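Local atomic coordinates of annexin A8 (Homo sapiens, PDB entry 1W3W), a protein that binds calcium and, in a calcium-dependent way, phospholipids, and acts as an anticoagulant, indirectly inhibiting the thromboplastin-specific complex of blood coagulation. Residues I87-Y92 / N279-S284; Y95-K100 / T275-I280; R208-L213 / K249-L254. All blocks are in the same frame, centred on the assembly; numbering follows the deposited sequence.

Contact 1: residues I87-Y92 / N279-S284; sequences IVALMY and NIVSRS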
loop_
_atom_site.group_PDB
_atom_site.type_symbol
_atom_site.label_atom_id
_atom_site.label_comp_id
_atom_site.label_asym_id
_atom_site.label_seq_id
_atom_site.Cartn_x
_atom_site.Cartn_y
_atom_site.Cartn_z
ATOM N N ILE A 87 6.974 -13.779 -4.897
ATOM C CA ILE A 87 6.718 -14.972 -4.102
ATOM C C ILE A 87 7.100 -14.713 -2.652
ATOM O O ILE A 87 6.381 -15.113 -1.747
ATOM C CB ILE A 87 7.478 -16.202 -4.681
ATOM C CG1 ILE A 87 6.924 -16.586 -6.060
ATOM C CG2 ILE A 87 7.394 -17.386 -3.764
ATOM C CD1 ILE A 87 5.499 -17.106 -6.059
ATOM N N VAL A 88 8.213 -14.018 -2.426
ATOM C CA VAL A 88 8.665 -13.761 -1.058
ATOM C C VAL A 88 7.710 -12.789 -0.377
ATOM O O VAL A 88 7.414 -12.935 0.805
ATOM C CB VAL A 88 10.118 -13.205 -1.028
ATOM C CG1 VAL A 88 10.443 -12.596 0.314
ATOM C CG2 VAL A 88 11.100 -14.324 -1.337
ATOM N N ALA A 89 7.220 -11.802 -1.132
ATOM C CA ALA A 89 6.222 -10.861 -0.633
ATOM C C ALA A 89 4.969 -11.585 -0.117
ATOM O O ALA A 89 4.441 -11.234 0.926
ATOM C CB ALA A 89 5.839 -9.851 -1.709
ATOM N N LEU A 90 4.538 -12.624 -0.820
ATOM C CA LEU A 90 3.366 -13.411 -0.423
ATOM C C LEU A 90 3.544 -14.122 0.897
ATOM O O LEU A 90 2.576 -14.430 1.570
ATOM C CB LEU A 90 3.036 -14.453 -1.516
ATOM C CG LEU A 90 2.456 -13.868 -2.792
ATOM C CD1 LEU A 90 2.377 -14.939 -3.886
ATOM C CD2 LEU A 90 1.080 -13.269 -2.533
ATOM N N MET A 91 4.793 -14.384 1.257
ATOM C CA MET A 91 5.133 -15.120 2.486
ATOM C C MET A 91 5.142 -14.285 3.754
ATOM O O MET A 91 5.123 -14.837 4.860
ATOM C CB MET A 91 6.499 -15.803 2.337
ATOM C CG MET A 91 6.541 -16.922 1.325
ATOM S SD MET A 91 5.247 -18.190 1.537
ATOM C CE MET A 91 5.525 -18.700 3.140
ATOM N N TYR A 92 5.172 -12.964 3.619
ATOM C CA TYR A 92 5.109 -12.098 4.785
ATOM C C TYR A 92 3.685 -12.009 5.323
ATOM O O TYR A 92 2.734 -11.802 4.563
ATOM C CB TYR A 92 5.641 -10.685 4.467
ATOM C CG TYR A 92 7.143 -10.602 4.556
ATOM C CD1 TYR A 92 7.938 -11.062 3.522
ATOM C CD2 TYR A 92 7.769 -10.083 5.677
ATOM C CE1 TYR A 92 9.323 -11.013 3.599
ATOM C CE2 TYR A 92 9.157 -10.021 5.765
ATOM C CZ TYR A 92 9.926 -10.497 4.724
ATOM O OH TYR A 92 11.300 -10.462 4.791
ATOM N N ASN A 279 1.004 -3.520 -3.987
ATOM C CA ASN A 279 -0.417 -3.240 -3.969
ATOM C C ASN A 279 -1.278 -4.454 -4.245
ATOM O O ASN A 279 -2.311 -4.628 -3.596
ATOM C CB ASN A 279 -0.720 -2.065 -4.892
ATOM C CG ASN A 279 -0.252 -0.771 -4.293
ATOM O OD1 ASN A 279 0.823 -0.255 -4.623
ATOM N ND2 ASN A 279 -1.013 -0.274 -3.352
ATOM N N ILE A 280 -0.851 -5.317 -5.170
ATOM C CA ILE A 280 -1.592 -6.546 -5.433
ATOM C C ILE A 280 -1.510 -7.477 -4.223
ATOM O O ILE A 280 -2.520 -8.020 -3.790
ATOM C CB ILE A 280 -1.106 -7.241 -6.734
ATOM C CG1 ILE A 280 -1.655 -6.458 -7.934
ATOM C CG2 ILE A 280 -1.570 -8.697 -6.786
ATOM C CD1 ILE A 280 -1.307 -7.018 -9.262
ATOM N N VAL A 281 -0.314 -7.639 -3.673
ATOM C CA VAL A 281 -0.123 -8.546 -2.564
ATOM C C VAL A 281 -0.862 -8.072 -1.313
ATOM O O VAL A 281 -1.571 -8.857 -0.698
ATOM C CB VAL A 281 1.364 -8.767 -2.268
ATOM C CG1 VAL A 281 1.549 -9.487 -0.931
ATOM C CG2 VAL A 281 2.007 -9.577 -3.405
ATOM N N SER A 282 -0.687 -6.803 -0.949
ATOM C CA SER A 282 -1.228 -6.271 0.318
ATOM C C SER A 282 -2.751 -6.087 0.273
ATOM O O SER A 282 -3.406 -6.148 1.309
ATOM C CB SER A 282 -0.500 -4.983 0.749
ATOM O OG SER A 282 -0.800 -3.869 -0.070
ATOM N N ARG A 283 -3.325 -5.927 -0.922
ATOM C CA ARG A 283 -4.781 -5.789 -1.043
ATOM C C ARG A 283 -5.498 -7.084 -1.447
ATOM O O ARG A 283 -6.715 -7.118 -1.476
ATOM C CB ARG A 283 -5.127 -4.660 -2.006
ATOM C CG ARG A 283 -4.470 -3.320 -1.642
ATOM C CD ARG A 283 -4.695 -2.903 -0.203
ATOM N NE ARG A 283 -6.099 -2.587 0.028
ATOM C CZ ARG A 283 -6.572 -2.023 1.131
ATOM N NH1 ARG A 283 -5.775 -1.739 2.141
ATOM N NH2 ARG A 283 -7.860 -1.726 1.212
ATOM N N SER A 284 -4.738 -8.139 -1.709
ATOM C CA SER A 284 -5.249 -9.406 -2.230
ATOM C C SER A 284 -6.358 -10.025 -1.392
ATOM O O SER A 284 -7.212 -10.655 -1.952
ATOM C CB SER A 284 -4.115 -10.435 -2.395
ATOM O OG SER A 284 -3.551 -10.779 -1.146
#

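Contact 2: residues Y95-K100 / T275-I280; sequences YRYEAK and TLIRNI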
loop_
_atom_site.group_PDB
_atom_site.type_symbol
_atom_site.label_atom_id
_atom_site.label_comp_id
_atom_site.label_asym_id
_atom_site.label_seq_id
_atom_site.Cartn_x
_atom_site.Cartn_y
_atom_site.Cartn_z
ATOM N N TYR A 95 1.072 -6.537 7.859
ATOM C CA TYR A 95 1.669 -5.594 8.811
ATOM C C TYR A 95 3.171 -5.743 8.892
ATOM O O TYR A 95 3.895 -4.758 8.776
ATOM C CB TYR A 95 0.995 -5.640 10.204
ATOM C CG TYR A 95 -0.508 -5.701 10.100
ATOM C CD1 TYR A 95 -1.190 -4.873 9.210
ATOM C CD2 TYR A 95 -1.244 -6.628 10.836
ATOM C CE1 TYR A 95 -2.559 -4.946 9.069
ATOM C CE2 TYR A 95 -2.617 -6.707 10.698
ATOM C CZ TYR A 95 -3.265 -5.867 9.815
ATOM O OH TYR A 95 -4.626 -5.942 9.673
ATOM N N ARG A 96 3.651 -6.956 9.069
ATOM C CA ARG A 96 5.065 -7.229 8.891
ATOM C C ARG A 96 5.509 -6.962 7.464
ATOM O O ARG A 96 6.617 -6.477 7.257
ATOM C CB ARG A 96 5.397 -8.667 9.294
ATOM C CG ARG A 96 5.188 -8.904 10.769
ATOM C CD ARG A 96 5.868 -10.147 11.323
ATOM N NE ARG A 96 7.251 -10.247 10.851
ATOM C CZ ARG A 96 7.979 -11.359 10.862
ATOM N NH1 ARG A 96 7.482 -12.501 11.337
ATOM N NH2 ARG A 96 9.221 -11.328 10.390
ATOM N N TYR A 97 4.640 -7.221 6.485
ATOM C CA TYR A 97 4.961 -6.936 5.090
ATOM C C TYR A 97 5.197 -5.449 4.857
ATOM O O TYR A 97 6.214 -5.054 4.285
ATOM C CB TYR A 97 3.840 -7.413 4.164
ATOM C CG TYR A 97 4.118 -7.125 2.714
ATOM C CD1 TYR A 97 5.349 -7.459 2.138
ATOM C CD2 TYR A 97 3.157 -6.536 1.904
ATOM C CE1 TYR A 97 5.602 -7.205 0.804
ATOM C CE2 TYR A 97 3.403 -6.294 0.566
ATOM C CZ TYR A 97 4.630 -6.619 0.023
ATOM O OH TYR A 97 4.876 -6.362 -1.311
ATOM N N GLU A 98 4.251 -4.625 5.301
ATOM C CA GLU A 98 4.363 -3.171 5.163
ATOM C C GLU A 98 5.580 -2.611 5.913
ATOM O O GLU A 98 6.261 -1.713 5.421
ATOM C CB GLU A 98 3.076 -2.470 5.623
ATOM C CG GLU A 98 1.923 -2.617 4.644
ATOM C CD GLU A 98 1.032 -3.811 4.940
ATOM O OE1 GLU A 98 -0.117 -3.792 4.480
ATOM O OE2 GLU A 98 1.457 -4.764 5.626
ATOM N N ALA A 99 5.848 -3.149 7.099
ATOM C CA ALA A 99 7.044 -2.782 7.856
ATOM C C ALA A 99 8.323 -3.058 7.063
ATOM O O ALA A 99 9.243 -2.239 7.077
ATOM C CB ALA A 99 7.081 -3.506 9.170
ATOM N N LYS A 100 8.379 -4.191 6.377
ATOM C CA LYS A 100 9.516 -4.519 5.529
ATOM C C LYS A 100 9.635 -3.537 4.366
ATOM O O LYS A 100 10.725 -3.049 4.082
ATOM C CB LYS A 100 9.421 -5.949 5.002
ATOM C CG LYS A 100 10.588 -6.373 4.070
ATOM C CD LYS A 100 10.070 -6.921 2.746
ATOM C CE LYS A 100 11.156 -7.692 1.971
ATOM N NZ LYS A 100 12.357 -6.855 1.704
ATOM N N THR A 275 5.850 -1.353 -6.866
ATOM C CA THR A 275 4.517 -0.822 -6.615
ATOM C C THR A 275 3.400 -1.760 -7.044
ATOM O O THR A 275 2.385 -1.891 -6.352
ATOM C CB THR A 275 4.381 0.529 -7.340
ATOM O OG1 THR A 275 5.303 1.441 -6.756
ATOM C CG2 THR A 275 3.034 1.174 -7.095
ATOM N N LEU A 276 3.584 -2.401 -8.190
ATOM C CA LEU A 276 2.661 -3.427 -8.663
ATOM C C LEU A 276 2.561 -4.591 -7.669
ATOM O O LEU A 276 1.477 -4.989 -7.262
ATOM C CB LEU A 276 3.136 -3.922 -10.034
ATOM C CG LEU A 276 2.302 -4.928 -10.821
ATOM C CD1 LEU A 276 0.904 -4.414 -11.119
ATOM C CD2 LEU A 276 3.039 -5.225 -12.119
ATOM N N ILE A 277 3.705 -5.127 -7.268
ATOM C CA ILE A 277 3.753 -6.243 -6.338
ATOM C C ILE A 277 3.095 -5.884 -5.014
ATOM O O ILE A 277 2.219 -6.600 -4.537
ATOM C CB ILE A 277 5.217 -6.692 -6.127
ATOM C CG1 ILE A 277 5.721 -7.430 -7.386
ATOM C CG2 ILE A 277 5.345 -7.538 -4.859
ATOM C CD1 ILE A 277 7.225 -7.620 -7.454
ATOM N N ARG A 278 3.506 -4.766 -4.426
ATOM C CA ARG A 278 3.070 -4.391 -3.087
ATOM C C ARG A 278 1.569 -4.186 -2.995
ATOM O O ARG A 278 0.924 -4.631 -2.045
ATOM C CB ARG A 278 3.799 -3.121 -2.632
ATOM C CG ARG A 278 3.503 -2.700 -1.200
ATOM C CD ARG A 278 4.304 -1.474 -0.742
ATOM N NE ARG A 278 4.137 -0.382 -1.691
ATOM C CZ ARG A 278 5.033 0.010 -2.598
ATOM N NH1 ARG A 278 6.207 -0.568 -2.716
ATOM N NH2 ARG A 278 4.732 0.993 -3.421
ATOM N N ASN A 279 1.004 -3.520 -3.987
ATOM C CA ASN A 279 -0.417 -3.240 -3.969
ATOM C C ASN A 279 -1.278 -4.454 -4.245
ATOM O O ASN A 279 -2.311 -4.628 -3.596
ATOM C CB ASN A 279 -0.720 -2.065 -4.892
ATOM C CG ASN A 279 -0.252 -0.771 -4.293
ATOM O OD1 ASN A 279 0.823 -0.255 -4.623
ATOM N ND2 ASN A 279 -1.013 -0.274 -3.352
ATOM N N ILE A 280 -0.851 -5.317 -5.170
ATOM C CA ILE A 280 -1.592 -6.546 -5.433
ATOM C C ILE A 280 -1.510 -7.477 -4.223
ATOM O O ILE A 280 -2.520 -8.020 -3.790
ATOM C CB ILE A 280 -1.106 -7.241 -6.734
ATOM C CG1 ILE A 280 -1.655 -6.458 -7.934
ATOM C CG2 ILE A 280 -1.570 -8.697 -6.786
ATOM C CD1 ILE A 280 -1.307 -7.018 -9.262
#

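Contact 3: residues R208-L213 / K249-L254; sequences RSATHL and KCTQNL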
loop_
_atom_site.group_PDB
_atom_site.type_symbol
_atom_site.label_atom_id
_atom_site.label_comp_id
_atom_site.label_asym_id
_atom_site.label_seq_id
_atom_site.Cartn_x
_atom_site.Cartn_y
_atom_site.Cartn_z
ATOM N N ARG A 208 -8.128 15.315 11.129
ATOM C CA ARG A 208 -9.585 15.158 11.035
ATOM C C ARG A 208 -9.964 13.793 10.511
ATOM O O ARG A 208 -9.221 13.177 9.770
ATOM C CB ARG A 208 -10.189 16.223 10.121
ATOM C CG ARG A 208 -9.901 17.624 10.571
ATOM C CD ARG A 208 -10.508 17.975 11.909
ATOM N NE ARG A 208 -10.365 19.404 12.136
ATOM C CZ ARG A 208 -9.642 19.973 13.104
ATOM N NH1 ARG A 208 -9.007 19.249 14.028
ATOM N NH2 ARG A 208 -9.585 21.299 13.167
ATOM N N SER A 209 -11.148 13.334 10.876
ATOM C CA SER A 209 -11.661 12.076 10.369
ATOM C C SER A 209 -12.029 12.174 8.895
ATOM O O SER A 209 -12.260 13.268 8.384
ATOM C CB SER A 209 -12.893 11.667 11.172
ATOM O OG SER A 209 -13.985 12.529 10.921
ATOM N N ALA A 210 -12.085 11.024 8.221
ATOM C CA ALA A 210 -12.480 10.965 6.812
ATOM C C ALA A 210 -13.852 11.587 6.582
ATOM O O ALA A 210 -14.056 12.326 5.632
ATOM C CB ALA A 210 -12.472 9.524 6.311
ATOM N N THR A 211 -14.795 11.286 7.468
ATOM C CA THR A 211 -16.158 11.780 7.331
ATOM C C THR A 211 -16.248 13.310 7.468
ATOM O O THR A 211 -16.990 13.986 6.743
ATOM C CB THR A 211 -17.032 11.093 8.405
ATOM O OG1 THR A 211 -16.957 9.663 8.234
ATOM C CG2 THR A 211 -18.492 11.429 8.208
ATOM N N HIS A 212 -15.494 13.839 8.418
ATOM C CA HIS A 212 -15.378 15.279 8.606
ATOM C C HIS A 212 -14.731 15.910 7.370
ATOM O O HIS A 212 -15.203 16.919 6.884
ATOM C CB HIS A 212 -14.549 15.572 9.857
ATOM C CG HIS A 212 -14.309 17.029 10.102
ATOM N ND1 HIS A 212 -14.926 17.720 11.122
ATOM C CD2 HIS A 212 -13.513 17.922 9.469
ATOM C CE1 HIS A 212 -14.510 18.974 11.113
ATOM N NE2 HIS A 212 -13.662 19.127 10.112
ATOM N N LEU A 213 -13.680 15.283 6.849
ATOM C CA LEU A 213 -12.938 15.843 5.715
ATOM C C LEU A 213 -13.793 15.897 4.472
ATOM O O LEU A 213 -13.704 16.855 3.713
ATOM C CB LEU A 213 -11.663 15.055 5.431
ATOM C CG LEU A 213 -10.475 15.330 6.355
ATOM C CD1 LEU A 213 -9.350 14.394 5.985
ATOM C CD2 LEU A 213 -10.015 16.762 6.292
ATOM N N LYS A 249 -7.395 11.511 -2.029
ATOM C CA LYS A 249 -7.909 10.369 -2.803
ATOM C C LYS A 249 -8.334 9.213 -1.905
ATOM O O LYS A 249 -9.383 8.599 -2.141
ATOM C CB LYS A 249 -6.862 9.892 -3.809
ATOM C CG LYS A 249 -6.664 10.849 -4.965
ATOM C CD LYS A 249 -5.444 10.486 -5.772
ATOM C CE LYS A 249 -5.464 11.205 -7.118
ATOM N NZ LYS A 249 -4.144 11.063 -7.783
ATOM N N CYS A 250 -7.537 8.921 -0.873
ATOM C CA CYS A 250 -7.846 7.833 0.060
ATOM C C CYS A 250 -9.101 8.122 0.888
ATOM O O CYS A 250 -9.829 7.216 1.277
ATOM C CB CYS A 250 -6.657 7.559 0.974
ATOM S SG CYS A 250 -5.304 6.713 0.117
ATOM N N THR A 251 -9.356 9.396 1.136
ATOM C CA THR A 251 -10.538 9.821 1.875
ATOM C C THR A 251 -11.796 9.643 1.047
ATOM O O THR A 251 -12.813 9.199 1.557
ATOM C CB THR A 251 -10.373 11.306 2.266
ATOM O OG1 THR A 251 -9.303 11.430 3.204
ATOM C CG2 THR A 251 -11.599 11.837 2.998
ATOM N N GLN A 252 -11.719 10.002 -0.227
ATOM C CA GLN A 252 -12.854 9.945 -1.145
ATOM C C GLN A 252 -13.237 8.508 -1.525
ATOM O O GLN A 252 -14.396 8.123 -1.447
ATOM C CB GLN A 252 -12.526 10.735 -2.411
ATOM C CG GLN A 252 -12.403 12.212 -2.131
ATOM C CD GLN A 252 -11.890 13.009 -3.307
ATOM O OE1 GLN A 252 -12.193 14.197 -3.419
ATOM N NE2 GLN A 252 -11.109 12.376 -4.175
ATOM N N ASN A 253 -12.252 7.716 -1.927
ATOM C CA ASN A 253 -12.481 6.313 -2.247
ATOM C C ASN A 253 -11.159 5.578 -2.283
ATOM O O ASN A 253 -10.379 5.723 -3.207
ATOM C CB ASN A 253 -13.219 6.154 -3.589
ATOM C CG ASN A 253 -13.800 4.750 -3.779
ATOM O OD1 ASN A 253 -13.104 3.746 -3.629
ATOM N ND2 ASN A 253 -15.088 4.682 -4.117
ATOM N N LEU A 254 -10.931 4.775 -1.257
ATOM C CA LEU A 254 -9.704 4.009 -1.117
ATOM C C LEU A 254 -9.472 3.003 -2.253
ATOM O O LEU A 254 -8.357 2.834 -2.724
ATOM C CB LEU A 254 -9.773 3.278 0.211
ATOM C CG LEU A 254 -8.515 2.647 0.753
ATOM C CD1 LEU A 254 -7.384 3.667 0.830
ATOM C CD2 LEU A 254 -8.858 2.059 2.118
#

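Contact 1: residues I87-Y92 / N279-S284
Val281 reaches from helix 273-283 into the angle between Ala89 and Leu90 of helix 81-91, and its branched side chain carries the whole contact. Its CB stands back, 4.5 Å from Leu90 CD2, and the two methyls make the closer approach. CG1 lies anti to the backbone N (chi1 168°) and CG2 anti to the carbonyl carbon, which turns one methyl to the Ala89 backbone and the other to the Leu90 side chain. CG1 comes up 3.9 Å from Ala89 O. CG2 meets side chains instead, lying 3.9 Å from Leu90 CD2 and 4.2 Å from Ala89 CB. Leu90 approaches obliquely, and its CD2 is also 4.1 Å from Val281 CG1, within range of both branches. This apolar packing joins helices assigned to annexin repeats 1 and 4, the pair that forms one module of the annexin core. An alanine at Val281 would remove both methyls and would probably leave a gap facing Leu90 CD2 and the Ala89 carbonyl. At the C-terminal end of the segment, Ser284 OG donates to Val281 O at 2.8 Å. The donor is tilted 28° from the carbonyl plane. Beyond Val281, Leu90 also touches Leu322 of helix 313-323.

Contact 2: residues Y95-K100 / T275-I280
Tyr97 extends its phenol from helix 96-107 until the hydroxyl lies against the backbone of Arg278 in helix 273-283. The evidence for van der Waals packing is a cluster of short oxygen-carbon and carbon-carbon distances. The hydroxyl oxygen, Tyr97 OH, rests on Arg278 CA at 3.2 Å, with Arg278 CB 3.7 Å from the same oxygen. Ring atom Tyr97 CE2 is 4.0 Å from Arg278 CG, which places the first part of the arginine chain beside the distal end of the ring. On the neighbouring residue, Ile277 CG2 lies 3.8 Å from Tyr97 OH. The tyrosine ring is carried across by its first torsion, CG anti to the backbone N (chi1 179°), and its long axis meets the arginine chain at about a right angle. Arg278 O lies in the plane of the ring, at its edge, 4.0 Å from Tyr97 CE2.

The polar interactions lie beside this packing. Arg278 bends at chi3 and carries its guanidinium away from Tyr97 to form salt bridges with Glu118 through NE and with Glu101 through NH1; a weak hydrogen bond runs from Arg278 NH2 to Thr275 OG1. Just before helix 96-107, Tyr95 holds the N-cap position, and its backbone N donates to Glu98 OE2 at 2.9 Å, met on the syn side 24° out of the carboxylate plane. The second oxygen, Glu98 OE1, pairs with Arg123, so both carboxylate oxygens are engaged.

Helices assigned to repeats 2 and 4 thus meet near the middle of the molecule, where the buried Arg278 and Glu98 each pair with charges outside the two segments, an organisation consistent with the charged central hydrophilic pore described for annexins such as annexin A5.

Contact 3: residues R208-L213 / K249-L254
Thr251, near the end of helix 238-252, presses its methyl into the first turn of helix 210-224. This is the tight part of the contact: Thr251 CG2 is 3.6 Å from Ala210 O, resting directly on the backbone. The same methyl meets side chains as well, with Thr251 CG2 4.1 Å from Ala210 CB and 4.0 Å from Leu213 CB. The backbones come close here, with Ala210 CA and Thr251 CA 5.4 Å apart, a spacing that the small alanine allows. With OG1 beside the backbone N (chi1 -67°), CG2 is left anti to that N and points across the interface, while OG1 stays beside its own helix. There the hydroxyl bonds to Val247 O, while meeting Leu213 CD1 in passing at 4.1 Å.

Away from this point the contact loosens. Gln252, exposed to solvent, and Thr211 both direct their CB atoms away from the opposing segment. Helix ends are secured locally instead. Ser209 is an N-cap whose OG accepts from His212 N at 3.2 Å, with an N-H...O angle of 158°, and Asn253 caps the following helix through Ser256 N. His212 also bonds to Asp182, which forms a salt bridge with Arg208.

Helix 210-224 and most of helix 238-252 lie in the stretch assigned to repeat 3, where such packing is consistent with the five-helix annexin repeat, the start of the third helix packing against the C-terminal end of the fifth.

How the contacts relate
From the N terminus, the chain first passes 87-92, the opening half of contact 1, and then 95-100, the opening half of contact 2, on the next helix. Neither closes until the fourth repeat. Before that, contact 3 opens at 208-213 and closes at 249-254, a short local loop. The chain then reaches helix 273-283, where 275-280 closes contact 2, and 279-284, running just off its end, closes contact 1. The loops therefore nest, 3 within 2 within 1, and none cross. Helix 273-283 is thereby tied to repeats 1 and 2. Contact 3, about 25 Å from contact 1 between centres, ties two helices within the third-repeat region.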